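Local coordinates for protein D-alanyl transferase DltD (Enterococcus faecium TX0133A04, PDB 6PFX) that probably takes part in the D-alanylation of lipoteichoic acid, a step in building the cell wall of Gram-positive bacteria, at residues A[21-26]-A[68-73]; A[29-34]-A[87-92]; A[126-131]-A[182-187]. One frame throughout, in Å; residues are numbered along the deposited sequence.

Contact 1. Residues A[21-26]-A[68-73]; sequences VNVLKG and RPFLLG
L24 and L72 make the tightest apolar touch between the short helix 21-24 and the chain just beyond strand 68-71, with L24 CD2 3.6 Å from L72 CD2. The two leucines meet obliquely, one methyl of each against the other. With CG of L24 set beside its own backbone N (chi1 -57°), the branch is carried toward L72 although the side chain leaves the backbone to one side. L24 CD2 also lies 3.7 Å from L72 CA, so it rests on backbone as well as on side chain. V23 adds a second apolar touch: V23 CG1 comes to the edge of the F70 ring, in the ring plane, 4.0 Å from F70 CZ and equally near F70 CE1.

The L24 methyls also rest against backbone carbonyls. L24 CD1 sits 3.8 Å from L72 O, a carbonyl buried by the contact that has no hydrogen-bonding partner in the model, and L24 CD2 lies 3.8 Å from L71 O. No hydrogen bond joins the segments.

The strand is anchored elsewhere, F70 by backbone bonds to I40 and F42 of strand 39-43. Strand 68-71 is an outermost strand of a five-stranded parallel sheet of order 2-1-3-4-5, consistent with the SGNH-hydrolase fold of this family's clan. G73 lies near, without touching, S46, H348 and D345, whose geometry is consistent with a Ser-His-Asp triad.

Contact 2. Residues A[29-34]-A[87-92]; sequences IKNYAL and RSAGDA
K30 and N31 reach S88 through different torsions. CG of K30 lies between its backbone N and carbonyl carbon (chi1 84°), and the chain then runs extended until a bend at chi4 sets NZ beside the serine. S88 places OG in the corresponding position between N and carbonyl carbon, and K30 NZ donates to S88 OG at 2.8 Å. N31 instead keeps CG beside its own N, bringing its amide alongside the backbone of S88 and A89.

The amide works at both ends. N31 ND2 gives a weak, bent bond to S88 O, 3.1 Å long with 135° at the hydrogen, while N31 OD1 accepts from K30 NZ at 2.9 Å, the donor tilted 24° from the carbonyl plane. The K30 bond, helped by the weak one to S88 O, probably sets which way the amide is turned, with N31 OD1 3.3 Å from A89 CA. K30 NZ is further gripped by a salt bridge to D27 OD1 and a bond to G26 O, partners that probably stabilise the buried ammonium.

At L34 apolar groups take over: L34 CD1 touches A89 CB at 4.0 Å and L34 CB faces A92 CB at 4.2 Å. A92 CB also rests on N31 O. Between A89 and A92 the chain turns at G90, the first residue beyond the helix, with positive phi.

Helix 28-35 packs on the end of helix 79-89 and also touches strand 39-43, A33 at Y39 and L34 at P41. Helix 9-18 packs on I29 and A33, and helix 123-132 borders K30 and S88 through Q125.

Contact 3. Residues A[126-131]-A[182-187]; sequences TYDWLF and SQWNML
Helices 126-131 and 182-187 cross at -126°, their axes 10.6 Å apart at closest approach, and Y127 and W184 have the nearest CA atoms. W184 gives the largest share of the contact, reaching across with CG anti to its backbone N. Its six-membered ring forms an offset stack with F131, the centroids 4.1 Å apart and the planes within 5° of each other. F131 CD2 lies 3.4 Å from W184 CE3, and F131 CB makes a CH-pi contact over the face of the same six-membered ring.

The other end of the indole is tethered by a hydrogen bond. W184 NE1 donates to D128 OD1 at 2.9 Å, with 152° at the hydrogen. D128 OD1 lies in the indole plane, but the N-H meets the carboxylate on its anti side and well out of the carboxylate plane. Y127 CB fits against W184 CD1 at 3.5 Å.

The Y127 ring turns its edge to W184 CB and extends its hydroxyl to Q183. Y127 OH donates to Q183 OE1 at 2.7 Å from above the amide plane, with ring and amide planes steeply inclined. N156 ND2 also bonds this hydroxyl, and L187 CD1 adds an apolar touch at Y127 CD2.

Stack and N-H bond together fix both the tilt and the in-plane rotation of the indole. K188 forms a cation-pi pair with W184. D128 OD2 lies close to D27 OD2; this proximity of like charges would tend to raise the pKa of one carboxylate, whereas the indole N-H probably tempers the charge on D128.

Overall arrangement
From the N terminus, helix 21-24 opens contact 1 and helix 28-35, next in the chain, opens contact 2; strand 68-71 closes the first loop and the end of helix 79-89 the second. The two loops therefore cross, and the contacts touch directly where F70 CE2 packs on A33 CB at 3.3 Å. Contact 3 follows both in series, its loop running through largely helical chain from helix 123-132 to helix 181-193. It meets contact 2 through R87 on W129 and S88 on D128, but does not touch contact 1, the two centres being about 19 Å apart. Together they join an outermost strand of the parallel sheet, through successive helices, to helix 181-193 nearer the surface.

Contact 1. Residues A[21-26]-A[68-73]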
ATOM      1  N   VAL A  21     -11.719   7.158  -4.538  1.00 22.64           N
ATOM      2  CA  VAL A  21     -12.105   6.709  -3.203  1.00 25.43           C
ATOM      3  C   VAL A  21     -13.340   5.817  -3.249  1.00 25.90           C
ATOM      4  O   VAL A  21     -13.449   4.860  -2.471  1.00 23.98           O
ATOM      5  CB  VAL A  21     -12.278   7.924  -2.270  1.00 22.90           C
ATOM      6  CG1 VAL A  21     -12.761   7.478  -0.919  1.00 29.66           C
ATOM      7  CG2 VAL A  21     -10.968   8.673  -2.145  1.00 32.94           C
ATOM      8  N   ASN A  22     -14.271   6.084  -4.173  1.00 20.67           N
ATOM      9  CA  ASN A  22     -15.465   5.252  -4.285  1.00 22.97           C
ATOM     10  C   ASN A  22     -15.142   3.851  -4.797  1.00 21.02           C
ATOM     11  O   ASN A  22     -15.848   2.894  -4.459  1.00 25.07           O
ATOM     12  CB  ASN A  22     -16.486   5.904  -5.218  1.00 30.21           C
ATOM     13  CG  ASN A  22     -17.165   7.104  -4.597  1.00 37.74           C
ATOM     14  OD1 ASN A  22     -17.400   7.147  -3.390  1.00 36.83           O
ATOM     15  ND2 ASN A  22     -17.483   8.094  -5.424  1.00 45.53           N
ATOM     16  N   VAL A  23     -14.101   3.710  -5.624  1.00 21.39           N
ATOM     17  CA  VAL A  23     -13.662   2.387  -6.062  1.00 19.87           C
ATOM     18  C   VAL A  23     -12.962   1.662  -4.920  1.00 18.20           C
ATOM     19  O   VAL A  23     -13.245   0.493  -4.632  1.00 17.80           O
ATOM     20  CB  VAL A  23     -12.744   2.517  -7.292  1.00 19.21           C
ATOM     21  CG1 VAL A  23     -12.054   1.194  -7.601  1.00 21.43           C
ATOM     22  CG2 VAL A  23     -13.535   2.990  -8.501  1.00 20.79           C
ATOM     23  N   LEU A  24     -12.061   2.366  -4.227  1.00 19.41           N
ATOM     24  CA  LEU A  24     -11.284   1.749  -3.159  1.00 17.14           C
ATOM     25  C   LEU A  24     -12.158   1.330  -1.980  1.00 17.57           C
ATOM     26  O   LEU A  24     -11.855   0.332  -1.315  1.00 17.83           O
ATOM     27  CB  LEU A  24     -10.181   2.702  -2.697  1.00 18.47           C
ATOM     28  CG  LEU A  24      -9.182   3.199  -3.744  1.00 27.03           C
ATOM     29  CD1 LEU A  24      -8.025   3.897  -3.035  1.00 23.07           C
ATOM     30  CD2 LEU A  24      -8.675   2.096  -4.644  1.00 28.35           C
ATOM     31  N   LYS A  25     -13.236   2.072  -1.701  1.00 17.21           N
ATOM     32  CA  LYS A  25     -14.166   1.734  -0.631  1.00 17.12           C
ATOM     33  C   LYS A  25     -15.269   0.782  -1.070  1.00 21.05           C
ATOM     34  O   LYS A  25     -16.031   0.303  -0.221  1.00 21.20           O
ATOM     35  CB  LYS A  25     -14.860   3.000  -0.107  1.00 19.55           C
ATOM     36  CG  LYS A  25     -13.956   3.951   0.628  1.00 19.62           C
ATOM     37  CD  LYS A  25     -14.709   5.060   1.369  1.00 26.89           C
ATOM     38  CE  LYS A  25     -15.660   5.827   0.461  1.00 37.05           C
ATOM     39  NZ  LYS A  25     -16.323   6.963   1.175  1.00 40.20           N
ATOM     40  N   GLY A  26     -15.396   0.519  -2.368  1.00 16.91           N
ATOM     41  CA  GLY A  26     -16.481  -0.280  -2.888  1.00 18.09           C
ATOM     42  C   GLY A  26     -16.094  -1.729  -3.126  1.00 18.49           C
ATOM     43  O   GLY A  26     -15.035  -2.206  -2.705  1.00 18.35           O
ATOM     44  N   ARG A  68      -2.259  -5.582 -16.395  1.00 15.04           N
ATOM     45  CA  ARG A  68      -2.452  -4.166 -16.110  1.00 16.04           C
ATOM     46  C   ARG A  68      -2.542  -3.959 -14.611  1.00 12.71           C
ATOM     47  O   ARG A  68      -3.341  -4.631 -13.928  1.00 12.79           O
ATOM     48  CB  ARG A  68      -3.742  -3.706 -16.804  1.00 19.63           C
ATOM     49  CG  ARG A  68      -4.070  -2.246 -16.611  1.00 24.36           C
ATOM     50  CD  ARG A  68      -5.265  -1.781 -17.459  1.00 34.43           C
ATOM     51  NE  ARG A  68      -4.997  -1.770 -18.898  1.00 40.60           N
ATOM     52  CZ  ARG A  68      -5.390  -2.716 -19.749  1.00 38.98           C
ATOM     53  NH1 ARG A  68      -6.072  -3.769 -19.322  1.00 44.91           N
ATOM     54  NH2 ARG A  68      -5.098  -2.605 -21.036  1.00 48.48           N
ATOM     55  N   PRO A  69      -1.750  -3.060 -14.031  1.00 12.03           N
ATOM     56  CA  PRO A  69      -1.915  -2.781 -12.600  1.00 13.02           C
ATOM     57  C   PRO A  69      -3.311  -2.242 -12.317  1.00 12.46           C
ATOM     58  O   PRO A  69      -3.876  -1.479 -13.100  1.00 14.74           O
ATOM     59  CB  PRO A  69      -0.829  -1.738 -12.298  1.00 12.76           C
ATOM     60  CG  PRO A  69       0.143  -1.855 -13.441  1.00 14.27           C
ATOM     61  CD  PRO A  69      -0.654  -2.275 -14.635  1.00 13.72           C
ATOM     62  N   PHE A  70      -3.873  -2.659 -11.189  1.00 12.46           N
ATOM     63  CA  PHE A  70      -5.077  -2.046 -10.642  1.00 12.27           C
ATOM     64  C   PHE A  70      -4.619  -1.336  -9.367  1.00 12.65           C
ATOM     65  O   PHE A  70      -4.196  -1.987  -8.406  1.00 13.75           O
ATOM     66  CB  PHE A  70      -6.171  -3.071 -10.371  1.00 14.28           C
ATOM     67  CG  PHE A  70      -7.518  -2.449 -10.230  1.00 15.70           C
ATOM     68  CD1 PHE A  70      -7.817  -1.691  -9.114  1.00 13.93           C
ATOM     69  CD2 PHE A  70      -8.473  -2.587 -11.223  1.00 16.33           C
ATOM     70  CE1 PHE A  70      -9.065  -1.089  -8.977  1.00 18.76           C
ATOM     71  CE2 PHE A  70      -9.709  -1.975 -11.107  1.00 17.58           C
ATOM     72  CZ  PHE A  70     -10.011  -1.235  -9.975  1.00 17.80           C
ATOM     73  N   LEU A  71      -4.628  -0.008  -9.380  1.00 12.67           N
ATOM     74  CA  LEU A  71      -4.006   0.754  -8.304  1.00 13.20           C
ATOM     75  C   LEU A  71      -4.963   0.876  -7.126  1.00 12.47           C
ATOM     76  O   LEU A  71      -6.046   1.460  -7.249  1.00 17.96           O
ATOM     77  CB  LEU A  71      -3.603   2.134  -8.809  1.00 14.09           C
ATOM     78  CG  LEU A  71      -2.802   2.162 -10.108  1.00 12.62           C
ATOM     79  CD1 LEU A  71      -2.481   3.588 -10.482  1.00 15.65           C
ATOM     80  CD2 LEU A  71      -1.520   1.348  -9.982  1.00 15.16           C
ATOM     81  N   LEU A  72      -4.545   0.362  -5.975  1.00 14.84           N
ATOM     82  CA  LEU A  72      -5.402   0.323  -4.800  1.00 14.21           C
ATOM     83  C   LEU A  72      -4.862   1.125  -3.626  1.00 18.85           C
ATOM     84  O   LEU A  72      -5.497   1.157  -2.565  1.00 27.94           O
ATOM     85  CB  LEU A  72      -5.681  -1.129  -4.392  1.00 18.46           C
ATOM     86  CG  LEU A  72      -6.569  -1.920  -5.364  1.00 18.93           C
ATOM     87  CD1 LEU A  72      -6.610  -3.384  -4.967  1.00 20.44           C
ATOM     88  CD2 LEU A  72      -7.981  -1.336  -5.427  1.00 15.11           C
ATOM     89  N   GLY A  73      -3.750   1.782  -3.777  1.00 23.09           N
ATOM     90  CA  GLY A  73      -3.361   2.786  -2.816  1.00 21.18           C
ATOM     91  C   GLY A  73      -3.819   4.186  -3.219  1.00 28.21           C
ATOM     92  O   GLY A  73      -4.101   4.447  -4.389  1.00 31.30           O
TER

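Contact 2. Residues A[29-34]-A[87-92]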
ATOM      1  N   ILE A  29     -16.701  -2.782  -8.623  1.00 18.28           N
ATOM      2  CA  ILE A  29     -15.688  -2.549  -9.648  1.00 19.47           C
ATOM      3  C   ILE A  29     -14.413  -3.314  -9.327  1.00 20.29           C
ATOM      4  O   ILE A  29     -13.926  -4.112 -10.136  1.00 16.65           O
ATOM      5  CB  ILE A  29     -15.425  -1.044  -9.831  1.00 19.71           C
ATOM      6  CG1 ILE A  29     -16.660  -0.375 -10.444  1.00 17.63           C
ATOM      7  CG2 ILE A  29     -14.198  -0.831 -10.701  1.00 20.48           C
ATOM      8  CD1 ILE A  29     -16.554   1.145 -10.544  1.00 23.71           C
ATOM      9  N   LYS A  30     -13.853  -3.088  -8.139  1.00 17.66           N
ATOM     10  CA  LYS A  30     -12.555  -3.675  -7.819  1.00 16.77           C
ATOM     11  C   LYS A  30     -12.621  -5.202  -7.787  1.00 15.80           C
ATOM     12  O   LYS A  30     -11.689  -5.870  -8.245  1.00 15.29           O
ATOM     13  CB  LYS A  30     -12.011  -3.085  -6.513  1.00 15.50           C
ATOM     14  CG  LYS A  30     -12.516  -3.734  -5.227  1.00 15.10           C
ATOM     15  CD  LYS A  30     -11.996  -2.978  -4.004  1.00 15.78           C
ATOM     16  CE  LYS A  30     -11.967  -3.830  -2.764  1.00 14.94           C
ATOM     17  NZ  LYS A  30     -13.292  -4.464  -2.511  1.00 13.62           N
ATOM     18  N   ASN A  31     -13.717  -5.777  -7.276  1.00 17.40           N
ATOM     19  CA  ASN A  31     -13.787  -7.234  -7.157  1.00 15.94           C
ATOM     20  C   ASN A  31     -13.949  -7.894  -8.524  1.00 16.35           C
ATOM     21  O   ASN A  31     -13.367  -8.953  -8.789  1.00 16.77           O
ATOM     22  CB  ASN A  31     -14.928  -7.650  -6.227  1.00 15.44           C
ATOM     23  CG  ASN A  31     -14.725  -7.192  -4.797  1.00 18.77           C
ATOM     24  OD1 ASN A  31     -13.730  -6.542  -4.455  1.00 17.06           O
ATOM     25  ND2 ASN A  31     -15.680  -7.525  -3.947  1.00 17.81           N
ATOM     26  N   TYR A  32     -14.750  -7.292  -9.401  1.00 14.26           N
ATOM     27  CA  TYR A  32     -14.830  -7.794 -10.763  1.00 15.73           C
ATOM     28  C   TYR A  32     -13.467  -7.717 -11.437  1.00 16.76           C
ATOM     29  O   TYR A  32     -13.003  -8.681 -12.061  1.00 16.59           O
ATOM     30  CB  TYR A  32     -15.851  -6.989 -11.563  1.00 15.68           C
ATOM     31  CG  TYR A  32     -15.896  -7.404 -13.014  1.00 16.47           C
ATOM     32  CD1 TYR A  32     -16.429  -8.619 -13.382  1.00 16.44           C
ATOM     33  CD2 TYR A  32     -15.382  -6.589 -14.010  1.00 23.48           C
ATOM     34  CE1 TYR A  32     -16.473  -9.011 -14.701  1.00 22.95           C
ATOM     35  CE2 TYR A  32     -15.420  -6.968 -15.329  1.00 28.88           C
ATOM     36  CZ  TYR A  32     -15.969  -8.181 -15.670  1.00 27.68           C
ATOM     37  OH  TYR A  32     -16.005  -8.560 -16.989  1.00 30.05           O
ATOM     38  N   ALA A  33     -12.809  -6.565 -11.331  1.00 16.61           N
ATOM     39  CA  ALA A  33     -11.523  -6.404 -11.988  1.00 17.47           C
ATOM     40  C   ALA A  33     -10.527  -7.425 -11.469  1.00 15.40           C
ATOM     41  O   ALA A  33      -9.822  -8.070 -12.252  1.00 15.82           O
ATOM     42  CB  ALA A  33     -11.004  -4.987 -11.771  1.00 16.74           C
ATOM     43  N   LEU A  34     -10.446  -7.576 -10.140  1.00 13.92           N
ATOM     44  CA  LEU A  34      -9.512  -8.534  -9.555  1.00 16.01           C
ATOM     45  C   LEU A  34      -9.817  -9.960  -9.998  1.00 16.94           C
ATOM     46  O   LEU A  34      -8.900 -10.787 -10.083  1.00 15.26           O
ATOM     47  CB  LEU A  34      -9.525  -8.410  -8.030  1.00 18.58           C
ATOM     48  CG  LEU A  34      -8.898  -7.114  -7.512  1.00 17.68           C
ATOM     49  CD1 LEU A  34      -9.159  -6.908  -6.031  1.00 21.13           C
ATOM     50  CD2 LEU A  34      -7.396  -7.095  -7.787  1.00 22.49           C
ATOM     51  N   ARG A  87      -9.804  -8.027   2.132  1.00 15.70           N
ATOM     52  CA  ARG A  87     -10.788  -8.913   2.746  1.00 14.88           C
ATOM     53  C   ARG A  87     -12.127  -8.826   2.025  1.00 14.48           C
ATOM     54  O   ARG A  87     -12.808  -9.841   1.841  1.00 17.14           O
ATOM     55  CB  ARG A  87     -10.945  -8.547   4.227  1.00 16.67           C
ATOM     56  CG  ARG A  87     -11.916  -9.428   5.017  1.00 16.54           C
ATOM     57  CD  ARG A  87     -11.267 -10.763   5.344  1.00 21.35           C
ATOM     58  NE  ARG A  87     -12.166 -11.695   6.023  1.00 19.13           N
ATOM     59  CZ  ARG A  87     -12.043 -12.120   7.282  1.00 25.89           C
ATOM     60  NH1 ARG A  87     -11.045 -11.707   8.064  1.00 25.52           N
ATOM     61  NH2 ARG A  87     -12.937 -12.984   7.756  1.00 23.31           N
ATOM     62  N   SER A  88     -12.535  -7.620   1.631  1.00 15.54           N
ATOM     63  CA  SER A  88     -13.824  -7.453   0.972  1.00 12.95           C
ATOM     64  C   SER A  88     -13.801  -7.982  -0.455  1.00 16.10           C
ATOM     65  O   SER A  88     -14.861  -8.274  -1.017  1.00 20.18           O
ATOM     66  CB  SER A  88     -14.241  -5.980   0.981  1.00 15.30           C
ATOM     67  OG  SER A  88     -13.362  -5.173   0.209  1.00 17.53           O
ATOM     68  N   ALA A  89     -12.621  -8.109  -1.059  1.00 16.04           N
ATOM     69  CA  ALA A  89     -12.531  -8.769  -2.353  1.00 17.69           C
ATOM     70  C   ALA A  89     -12.749 -10.270  -2.229  1.00 19.66           C
ATOM     71  O   ALA A  89     -13.119 -10.917  -3.216  1.00 21.26           O
ATOM     72  CB  ALA A  89     -11.177  -8.469  -2.992  1.00 18.49           C
ATOM     73  N   GLY A  90     -12.528 -10.832  -1.046  1.00 19.75           N
ATOM     74  CA  GLY A  90     -12.777 -12.248  -0.842  1.00 23.45           C
ATOM     75  C   GLY A  90     -12.049 -13.108  -1.851  1.00 20.98           C
ATOM     76  O   GLY A  90     -10.848 -12.930  -2.112  1.00 19.92           O
ATOM     77  N   ASP A  91     -12.793 -14.049  -2.442  1.00 20.98           N
ATOM     78  CA  ASP A  91     -12.197 -15.037  -3.326  1.00 20.19           C
ATOM     79  C   ASP A  91     -11.647 -14.434  -4.609  1.00 15.11           C
ATOM     80  O   ASP A  91     -10.912 -15.121  -5.325  1.00 17.76           O
ATOM     81  CB  ASP A  91     -13.222 -16.109  -3.713  1.00 27.48           C
ATOM     82  CG  ASP A  91     -13.484 -17.094  -2.602  1.00 38.37           C
ATOM     83  OD1 ASP A  91     -12.737 -17.071  -1.602  1.00 39.81           O
ATOM     84  OD2 ASP A  91     -14.436 -17.891  -2.730  1.00 44.29           O
ATOM     85  N   ALA A  92     -12.026 -13.197  -4.946  1.00 15.95           N
ATOM     86  CA  ALA A  92     -11.481 -12.572  -6.146  1.00 16.17           C
ATOM     87  C   ALA A  92      -9.968 -12.469  -6.064  1.00 18.94           C
ATOM     88  O   ALA A  92      -9.290 -12.423  -7.095  1.00 19.18           O
ATOM     89  CB  ALA A  92     -12.115 -11.198  -6.363  1.00 20.12           C
TER

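Contact 3. Residues A[126-131]-A[182-187]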
ATOM      1  N   THR A 126     -16.541  -3.244   5.898  1.00 15.20           N
ATOM      2  CA  THR A 126     -16.594  -3.724   7.274  1.00 16.21           C
ATOM      3  C   THR A 126     -17.675  -4.786   7.424  1.00 16.89           C
ATOM      4  O   THR A 126     -17.434  -5.860   7.990  1.00 16.46           O
ATOM      5  CB  THR A 126     -16.840  -2.550   8.225  1.00 17.44           C
ATOM      6  OG1 THR A 126     -15.813  -1.563   8.066  1.00 20.13           O
ATOM      7  CG2 THR A 126     -16.849  -3.024   9.669  1.00 19.44           C
ATOM      8  N   TYR A 127     -18.868  -4.516   6.886  1.00 13.63           N
ATOM      9  CA  TYR A 127     -19.945  -5.493   6.955  1.00 15.99           C
ATOM     10  C   TYR A 127     -19.613  -6.725   6.122  1.00 17.18           C
ATOM     11  O   TYR A 127     -19.927  -7.855   6.518  1.00 17.80           O
ATOM     12  CB  TYR A 127     -21.255  -4.864   6.478  1.00 16.39           C
ATOM     13  CG  TYR A 127     -21.826  -3.757   7.341  1.00 17.18           C
ATOM     14  CD1 TYR A 127     -21.195  -3.342   8.504  1.00 18.39           C
ATOM     15  CD2 TYR A 127     -23.018  -3.134   6.983  1.00 20.58           C
ATOM     16  CE1 TYR A 127     -21.724  -2.340   9.276  1.00 19.60           C
ATOM     17  CE2 TYR A 127     -23.560  -2.138   7.764  1.00 21.65           C
ATOM     18  CZ  TYR A 127     -22.901  -1.740   8.901  1.00 21.29           C
ATOM     19  OH  TYR A 127     -23.414  -0.738   9.679  1.00 23.62           O
ATOM     20  N   ASP A 128     -18.969  -6.529   4.967  1.00 17.86           N
ATOM     21  CA  ASP A 128     -18.492  -7.666   4.192  1.00 14.80           C
ATOM     22  C   ASP A 128     -17.705  -8.624   5.081  1.00 14.12           C
ATOM     23  O   ASP A 128     -17.903  -9.843   5.048  1.00 19.76           O
ATOM     24  CB  ASP A 128     -17.563  -7.202   3.065  1.00 19.16           C
ATOM     25  CG  ASP A 128     -18.297  -6.643   1.849  1.00 17.73           C
ATOM     26  OD1 ASP A 128     -19.517  -6.856   1.696  1.00 19.90           O
ATOM     27  OD2 ASP A 128     -17.617  -5.982   1.035  1.00 23.64           O
ATOM     28  N   TRP A 129     -16.774  -8.073   5.864  1.00 15.60           N
ATOM     29  CA  TRP A 129     -15.946  -8.883   6.749  1.00 16.76           C
ATOM     30  C   TRP A 129     -16.800  -9.602   7.778  1.00 18.06           C
ATOM     31  O   TRP A 129     -16.695 -10.821   7.946  1.00 18.56           O
ATOM     32  CB  TRP A 129     -14.930  -7.963   7.423  1.00 15.98           C
ATOM     33  CG  TRP A 129     -14.354  -8.474   8.696  1.00 17.07           C
ATOM     34  CD1 TRP A 129     -13.670  -9.644   8.884  1.00 17.40           C
ATOM     35  CD2 TRP A 129     -14.368  -7.806   9.966  1.00 17.81           C
ATOM     36  NE1 TRP A 129     -13.273  -9.746  10.200  1.00 18.59           N
ATOM     37  CE2 TRP A 129     -13.692  -8.633  10.881  1.00 15.56           C
ATOM     38  CE3 TRP A 129     -14.895  -6.593  10.419  1.00 15.60           C
ATOM     39  CZ2 TRP A 129     -13.527  -8.286  12.225  1.00 16.23           C
ATOM     40  CZ3 TRP A 129     -14.731  -6.252  11.755  1.00 15.49           C
ATOM     41  CH2 TRP A 129     -14.052  -7.095  12.639  1.00 15.87           C
ATOM     42  N   LEU A 130     -17.688  -8.869   8.450  1.00 18.64           N
ATOM     43  CA  LEU A 130     -18.496  -9.472   9.503  1.00 17.45           C
ATOM     44  C   LEU A 130     -19.334 -10.628   8.973  1.00 20.45           C
ATOM     45  O   LEU A 130     -19.443 -11.671   9.627  1.00 20.03           O
ATOM     46  CB  LEU A 130     -19.400  -8.421  10.143  1.00 15.72           C
ATOM     47  CG  LEU A 130     -18.695  -7.325  10.936  1.00 14.61           C
ATOM     48  CD1 LEU A 130     -19.683  -6.269  11.417  1.00 17.11           C
ATOM     49  CD2 LEU A 130     -17.949  -7.887  12.125  1.00 19.28           C
ATOM     50  N   PHE A 131     -19.969 -10.454   7.812  1.00 14.29           N
ATOM     51  CA  PHE A 131     -20.797 -11.517   7.244  1.00 18.58           C
ATOM     52  C   PHE A 131     -19.961 -12.646   6.660  1.00 22.75           C
ATOM     53  O   PHE A 131     -20.502 -13.736   6.439  1.00 25.91           O
ATOM     54  CB  PHE A 131     -21.767 -10.939   6.204  1.00 19.80           C
ATOM     55  CG  PHE A 131     -22.905 -10.154   6.812  1.00 18.80           C
ATOM     56  CD1 PHE A 131     -24.000 -10.801   7.371  1.00 23.87           C
ATOM     57  CD2 PHE A 131     -22.884  -8.775   6.830  1.00 20.53           C
ATOM     58  CE1 PHE A 131     -25.043 -10.076   7.943  1.00 17.87           C
ATOM     59  CE2 PHE A 131     -23.926  -8.054   7.399  1.00 21.67           C
ATOM     60  CZ  PHE A 131     -25.003  -8.705   7.949  1.00 22.91           C
ATOM     61  N   SER A 182     -30.055  -5.241   6.404  1.00 23.26           N
ATOM     62  CA  SER A 182     -30.781  -4.299   5.560  1.00 28.91           C
ATOM     63  C   SER A 182     -29.855  -3.193   5.066  1.00 21.72           C
ATOM     64  O   SER A 182     -29.817  -2.886   3.869  1.00 23.19           O
ATOM     65  CB  SER A 182     -31.967  -3.715   6.323  1.00 28.61           C
ATOM     66  OG  SER A 182     -32.751  -2.917   5.457  1.00 29.29           O
ATOM     67  N   GLN A 183     -29.089  -2.591   5.978  1.00 23.65           N
ATOM     68  CA  GLN A 183     -28.129  -1.565   5.585  1.00 24.48           C
ATOM     69  C   GLN A 183     -27.083  -2.125   4.628  1.00 26.19           C
ATOM     70  O   GLN A 183     -26.716  -1.470   3.646  1.00 26.58           O
ATOM     71  CB  GLN A 183     -27.454  -0.999   6.835  1.00 26.96           C
ATOM     72  CG  GLN A 183     -26.501   0.156   6.559  1.00 34.55           C
ATOM     73  CD  GLN A 183     -25.850   0.715   7.820  1.00 36.26           C
ATOM     74  OE1 GLN A 183     -25.840   0.076   8.877  1.00 32.30           O
ATOM     75  NE2 GLN A 183     -25.305   1.922   7.710  1.00 43.01           N
ATOM     76  N   TRP A 184     -26.584  -3.332   4.904  1.00 22.60           N
ATOM     77  CA  TRP A 184     -25.585  -3.946   4.033  1.00 19.65           C
ATOM     78  C   TRP A 184     -26.109  -4.075   2.611  1.00 24.59           C
ATOM     79  O   TRP A 184     -25.420  -3.709   1.651  1.00 24.10           O
ATOM     80  CB  TRP A 184     -25.209  -5.318   4.591  1.00 18.37           C
ATOM     81  CG  TRP A 184     -24.046  -6.007   3.943  1.00 19.61           C
ATOM     82  CD1 TRP A 184     -22.899  -5.437   3.468  1.00 18.23           C
ATOM     83  CD2 TRP A 184     -23.915  -7.415   3.725  1.00 19.03           C
ATOM     84  NE1 TRP A 184     -22.065  -6.407   2.968  1.00 19.47           N
ATOM     85  CE2 TRP A 184     -22.668  -7.630   3.111  1.00 21.55           C
ATOM     86  CE3 TRP A 184     -24.733  -8.516   3.992  1.00 25.31           C
ATOM     87  CZ2 TRP A 184     -22.222  -8.902   2.757  1.00 24.98           C
ATOM     88  CZ3 TRP A 184     -24.292  -9.771   3.638  1.00 24.79           C
ATOM     89  CH2 TRP A 184     -23.048  -9.957   3.029  1.00 24.75           C
ATOM     90  N   ASN A 185     -27.330  -4.597   2.456  1.00 25.17           N
ATOM     91  CA  ASN A 185     -27.883  -4.805   1.122  1.00 26.46           C
ATOM     92  C   ASN A 185     -28.033  -3.477   0.395  1.00 30.26           C
ATOM     93  O   ASN A 185     -27.749  -3.377  -0.804  1.00 26.94           O
ATOM     94  CB  ASN A 185     -29.234  -5.515   1.223  1.00 30.55           C
ATOM     95  CG  ASN A 185     -29.105  -6.967   1.659  1.00 32.26           C
ATOM     96  OD1 ASN A 185     -28.042  -7.573   1.535  1.00 38.56           O
ATOM     97  ND2 ASN A 185     -30.195  -7.533   2.164  1.00 38.57           N
ATOM     98  N   MET A 186     -28.464  -2.444   1.116  1.00 24.41           N
ATOM     99  CA  MET A 186     -28.583  -1.111   0.539  1.00 30.56           C
ATOM    100  C   MET A 186     -27.238  -0.631   0.023  1.00 28.31           C
ATOM    101  O   MET A 186     -27.131  -0.144  -1.110  1.00 26.32           O
ATOM    102  CB  MET A 186     -29.133  -0.169   1.613  1.00 34.63           C
ATOM    103  CG  MET A 186     -29.010   1.319   1.330  1.00 46.38           C
ATOM    104  SD  MET A 186     -30.022   2.327   2.451  1.00 72.15           S
ATOM    105  CE  MET A 186     -29.248   2.055   4.049  1.00 45.15           C
ATOM    106  N   LEU A 187     -26.190  -0.787   0.835  1.00 23.67           N
ATOM    107  CA  LEU A 187     -24.856  -0.370   0.421  1.00 25.60           C
ATOM    108  C   LEU A 187     -24.387  -1.160  -0.796  1.00 25.67           C
ATOM    109  O   LEU A 187     -23.711  -0.613  -1.675  1.00 26.50           O
ATOM    110  CB  LEU A 187     -23.886  -0.526   1.592  1.00 22.86           C
ATOM    111  CG  LEU A 187     -24.182   0.302   2.848  1.00 27.15           C
ATOM    112  CD1 LEU A 187     -23.356  -0.189   4.023  1.00 25.51           C
ATOM    113  CD2 LEU A 187     -23.924   1.778   2.579  1.00 34.83           C
TER